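PDB 4BQH: Udp-n-acetylglucosamine pyrophosphorylase from Trypanosoma brucei, which probably catalyses the formation of UDP-N-acetylglucosamine and diphosphate from UTP and N-acetylglucosamine 1-phosphate. Local coordinates for residues Q143-R157 with E503-L515. Sequence-based numbering, arbitrary orientation.
With SO4 (sulfate ion), chain B.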
# COMPACT_ATOMS: atom_id res chain seq x y z
N GLN A 143 -3.73 22.83 -2.54
CA GLN A 143 -2.90 22.16 -3.52
C GLN A 143 -3.90 21.50 -4.43
O GLN A 143 -4.90 20.98 -3.95
CB GLN A 143 -2.05 21.05 -2.88
CG GLN A 143 -1.11 21.53 -1.81
CD GLN A 143 -0.54 20.39 -1.00
OE1 GLN A 143 0.48 19.82 -1.37
NE2 GLN A 143 -1.20 20.05 0.09
N ARG A 144 -3.68 21.49 -5.72
CA ARG A 144 -4.68 20.79 -6.52
C ARG A 144 -3.95 19.62 -7.11
O ARG A 144 -3.61 19.60 -8.29
CB ARG A 144 -5.35 21.72 -7.55
CG ARG A 144 -6.01 22.97 -6.96
CD ARG A 144 -7.08 22.69 -5.91
N LYS A 145 -3.63 18.65 -6.25
CA LYS A 145 -2.73 17.58 -6.62
C LYS A 145 -3.46 16.25 -6.53
O LYS A 145 -4.23 16.03 -5.59
CB LYS A 145 -1.53 17.56 -5.67
CG LYS A 145 -0.70 18.84 -5.72
CD LYS A 145 0.40 18.78 -4.70
CE LYS A 145 1.18 20.10 -4.70
NZ LYS A 145 2.15 20.08 -3.58
N SER A 146 -3.20 15.39 -7.50
CA SER A 146 -3.67 14.00 -7.46
C SER A 146 -3.03 13.21 -6.31
O SER A 146 -2.01 13.61 -5.74
CB SER A 146 -3.42 13.28 -8.80
OG SER A 146 -2.03 13.11 -9.11
N LEU A 147 -3.65 12.10 -5.95
CA LEU A 147 -3.02 11.20 -4.99
C LEU A 147 -1.64 10.73 -5.50
O LEU A 147 -0.70 10.72 -4.72
CB LEU A 147 -3.96 10.03 -4.64
CG LEU A 147 -5.26 10.45 -3.94
CD1 LEU A 147 -6.15 9.21 -3.86
CD2 LEU A 147 -5.01 11.04 -2.56
N PHE A 148 -1.51 10.38 -6.78
CA PHE A 148 -0.19 10.02 -7.33
C PHE A 148 0.83 11.14 -7.11
O PHE A 148 1.93 10.89 -6.66
CB PHE A 148 -0.23 9.68 -8.83
CG PHE A 148 -0.65 8.26 -9.15
CD1 PHE A 148 -0.08 7.18 -8.48
CD2 PHE A 148 -1.54 8.00 -10.19
CE1 PHE A 148 -0.44 5.86 -8.81
CE2 PHE A 148 -1.90 6.68 -10.54
CZ PHE A 148 -1.36 5.61 -9.84
N MET A 149 0.44 12.37 -7.41
CA MET A 149 1.36 13.49 -7.31
C MET A 149 1.88 13.66 -5.89
O MET A 149 3.08 13.84 -5.70
CB MET A 149 0.71 14.78 -7.79
CG MET A 149 1.63 15.99 -7.70
SD MET A 149 0.91 17.27 -8.74
CE MET A 149 2.18 18.52 -8.61
N MET A 150 0.99 13.57 -4.90
CA MET A 150 1.41 13.74 -3.51
C MET A 150 2.33 12.60 -3.04
O MET A 150 3.28 12.85 -2.31
CB MET A 150 0.22 13.95 -2.57
CG MET A 150 -0.38 15.37 -2.69
SD MET A 150 -1.84 15.66 -1.67
CE MET A 150 -2.98 14.53 -2.44
N HIS A 151 2.06 11.38 -3.49
CA HIS A 151 2.99 10.26 -3.22
C HIS A 151 4.37 10.53 -3.74
O HIS A 151 5.35 10.33 -3.02
CB HIS A 151 2.49 8.92 -3.76
CG HIS A 151 1.81 8.06 -2.71
ND1 HIS A 151 0.65 8.41 -2.12
CD2 HIS A 151 2.17 6.82 -2.18
CE1 HIS A 151 0.27 7.44 -1.23
NE2 HIS A 151 1.20 6.48 -1.25
N CYS A 152 4.47 11.01 -4.98
CA CYS A 152 5.77 11.26 -5.60
C CYS A 152 6.52 12.41 -4.93
O CYS A 152 7.75 12.38 -4.81
CB CYS A 152 5.62 11.51 -7.10
SG CYS A 152 5.01 10.06 -8.01
N GLU A 153 5.78 13.43 -4.50
CA GLU A 153 6.39 14.53 -3.81
C GLU A 153 6.91 14.12 -2.44
O GLU A 153 7.94 14.60 -1.99
CB GLU A 153 5.41 15.70 -3.69
CG GLU A 153 5.25 16.41 -5.01
CD GLU A 153 4.32 17.62 -4.94
OE1 GLU A 153 3.80 17.94 -3.86
OE2 GLU A 153 4.12 18.23 -6.01
N LYS A 154 6.21 13.18 -1.77
CA LYS A 154 6.73 12.66 -0.51
C LYS A 154 8.07 11.94 -0.75
O LYS A 154 9.01 12.11 0.02
CB LYS A 154 5.72 11.72 0.16
CG LYS A 154 4.51 12.47 0.74
CD LYS A 154 3.40 11.51 1.19
CE LYS A 154 2.28 12.26 1.92
NZ LYS A 154 1.18 11.30 2.31
N ILE A 155 8.17 11.19 -1.85
CA ILE A 155 9.43 10.49 -2.15
C ILE A 155 10.52 11.53 -2.38
O ILE A 155 11.62 11.41 -1.83
CB ILE A 155 9.29 9.61 -3.39
CG1 ILE A 155 8.40 8.41 -3.05
CG2 ILE A 155 10.67 9.17 -3.92
CD1 ILE A 155 8.09 7.51 -4.22
N ARG A 156 10.21 12.52 -3.20
CA ARG A 156 11.22 13.58 -3.49
C ARG A 156 11.71 14.26 -2.21
O ARG A 156 12.92 14.54 -2.05
CB ARG A 156 10.64 14.61 -4.47
CG ARG A 156 10.59 14.09 -5.90
CD ARG A 156 9.67 14.90 -6.79
NE ARG A 156 10.19 16.26 -6.88
CZ ARG A 156 9.46 17.31 -7.21
NH1 ARG A 156 8.17 17.17 -7.53
NH2 ARG A 156 10.04 18.50 -7.23
N ARG A 157 10.80 14.57 -1.30
CA ARG A 157 11.19 15.19 -0.04
C ARG A 157 12.06 14.29 0.84
O ARG A 157 13.09 14.73 1.38
CB ARG A 157 9.96 15.73 0.70
CG ARG A 157 10.29 16.49 1.96
CD ARG A 157 11.11 17.75 1.69
NE ARG A 157 11.40 18.34 2.99
CZ ARG A 157 12.53 18.92 3.34
NH1 ARG A 157 13.54 19.02 2.47
NH2 ARG A 157 12.64 19.41 4.56
N GLU A 503 -2.16 23.78 5.93
CA GLU A 503 -2.04 22.79 4.87
C GLU A 503 -0.62 22.95 4.33
O GLU A 503 -0.24 24.05 3.89
CB GLU A 503 -3.05 23.05 3.76
CG GLU A 503 -2.87 22.12 2.57
CD GLU A 503 -3.77 22.44 1.38
OE1 GLU A 503 -4.78 23.17 1.56
OE2 GLU A 503 -3.45 21.96 0.28
N ILE A 504 0.16 21.89 4.39
CA ILE A 504 1.60 21.99 4.07
C ILE A 504 1.95 21.02 2.95
O ILE A 504 1.70 19.81 3.06
CB ILE A 504 2.47 21.70 5.31
CG1 ILE A 504 2.12 22.68 6.45
CG2 ILE A 504 3.98 21.75 4.97
CD1 ILE A 504 2.68 22.31 7.81
N SER A 505 2.54 21.55 1.87
CA SER A 505 3.01 20.76 0.75
C SER A 505 4.03 19.74 1.21
O SER A 505 4.85 20.05 2.05
CB SER A 505 3.69 21.67 -0.28
OG SER A 505 4.20 20.88 -1.33
N PRO A 506 3.98 18.51 0.65
CA PRO A 506 5.05 17.55 1.01
C PRO A 506 6.43 18.01 0.55
O PRO A 506 7.42 17.57 1.12
CB PRO A 506 4.65 16.26 0.29
CG PRO A 506 3.25 16.43 -0.15
CD PRO A 506 2.95 17.91 -0.21
N LEU A 507 6.50 18.87 -0.46
CA LEU A 507 7.80 19.43 -0.89
C LEU A 507 8.40 20.36 0.16
O LEU A 507 9.63 20.59 0.19
CB LEU A 507 7.67 20.12 -2.26
CG LEU A 507 7.33 19.18 -3.43
CD1 LEU A 507 7.18 19.93 -4.74
CD2 LEU A 507 8.33 18.03 -3.58
N VAL A 508 7.56 20.85 1.07
CA VAL A 508 8.05 21.58 2.25
C VAL A 508 8.38 20.67 3.43
O VAL A 508 9.46 20.78 4.02
CB VAL A 508 7.05 22.68 2.70
CG1 VAL A 508 7.55 23.39 3.94
CG2 VAL A 508 6.88 23.67 1.56
N SER A 509 7.44 19.79 3.79
CA SER A 509 7.58 19.00 5.02
C SER A 509 6.88 17.68 4.87
O SER A 509 5.74 17.64 4.40
CB SER A 509 6.93 19.73 6.18
OG SER A 509 7.35 19.22 7.41
N VAL A 510 7.55 16.60 5.30
CA VAL A 510 6.90 15.29 5.38
C VAL A 510 6.77 14.80 6.81
O VAL A 510 6.02 13.85 7.07
CB VAL A 510 7.63 14.19 4.56
CG1 VAL A 510 7.36 14.34 3.07
CG2 VAL A 510 9.13 14.17 4.90
N GLY A 511 7.47 15.44 7.75
CA GLY A 511 7.36 15.04 9.14
C GLY A 511 7.37 16.17 10.14
O GLY A 511 7.62 15.93 11.32
N GLY A 512 7.11 17.40 9.70
CA GLY A 512 7.14 18.54 10.62
C GLY A 512 8.40 19.38 10.54
O GLY A 512 8.45 20.47 11.10
N GLU A 513 9.41 18.89 9.83
CA GLU A 513 10.66 19.63 9.58
C GLU A 513 10.51 20.68 8.48
O GLU A 513 9.57 20.65 7.66
CB GLU A 513 11.77 18.64 9.18
CG GLU A 513 11.84 18.31 7.68
CD GLU A 513 10.63 17.55 7.14
OE1 GLU A 513 9.88 16.94 7.92
OE2 GLU A 513 10.42 17.57 5.92
N GLY A 514 11.44 21.63 8.43
CA GLY A 514 11.55 22.48 7.27
C GLY A 514 10.62 23.68 7.32
O GLY A 514 10.43 24.35 6.31
N LEU A 515 10.02 23.93 8.48
CA LEU A 515 9.03 25.01 8.61
C LEU A 515 9.63 26.33 9.10
O LEU A 515 9.01 27.38 8.95
CB LEU A 515 7.87 24.61 9.54
CG LEU A 515 7.07 23.36 9.11
CD1 LEU A 515 5.90 23.14 10.06
CD2 LEU A 515 6.60 23.49 7.67
S SO4 B . 13.44 23.15 10.78
O1 SO4 B . 14.68 23.78 11.30
O2 SO4 B . 12.53 22.94 11.93
O3 SO4 B . 13.75 21.82 10.18
O4 SO4 B . 12.82 24.06 9.78
O HOH W 1 -0.11 17.89 1.88
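P506 and L507 pack against helix 147-166 where the chain leaves strand 501-504, and these two nonpolar residues, set on the chains of E153, K154 and R156, are the tight part of the contact. The P506 ring lies beside K154, its CB 3.8 Å from K154 CG, while L507 reaches back to the helix through its isobutyl end. That end crosses the E153 side chain at about a right angle, and L507 CD2 sits 3.9 Å above the centre of the R156 guanidinium, covering one face; R156 NH1 is hydrogen-bonded to the F198 carbonyl. Buried polar groups line the side nearer the strand. E503 OE2 takes two bonds from Q143, from backbone N at 3.0 Å (166°) and, on its anti lone pair, from NE2, while E503 OE1 accepts from Q142 N. A water links Q143 NE2 to I504 O. K145, its CG beside the backbone N (chi1 -62°) and its chain straight from there on, brings NZ to Q143 OE1 and, in a 2.7 Å salt bridge, to E153 OE1; E541 is a further partner of K145 and of S505 OG. The opposite end is more open. R157, bent at chi2 (63°), runs past V510 and holds E513 OE2 side-on through NE and NH2, 3.2 Å each. V510 N also donates to that oxygen, tying the salt bridge to the glycine-containing loop, where G514 N binds a sulfate probably acquired from crystallisation. In the fold, the contact joins a GT-A-type nucleotidyltransferase helix to the C-terminal part: F148 and C152 face helix 185-194, strand 501-504 pairs in parallel with 533-536, and E503 and I504 touch helix 448-471.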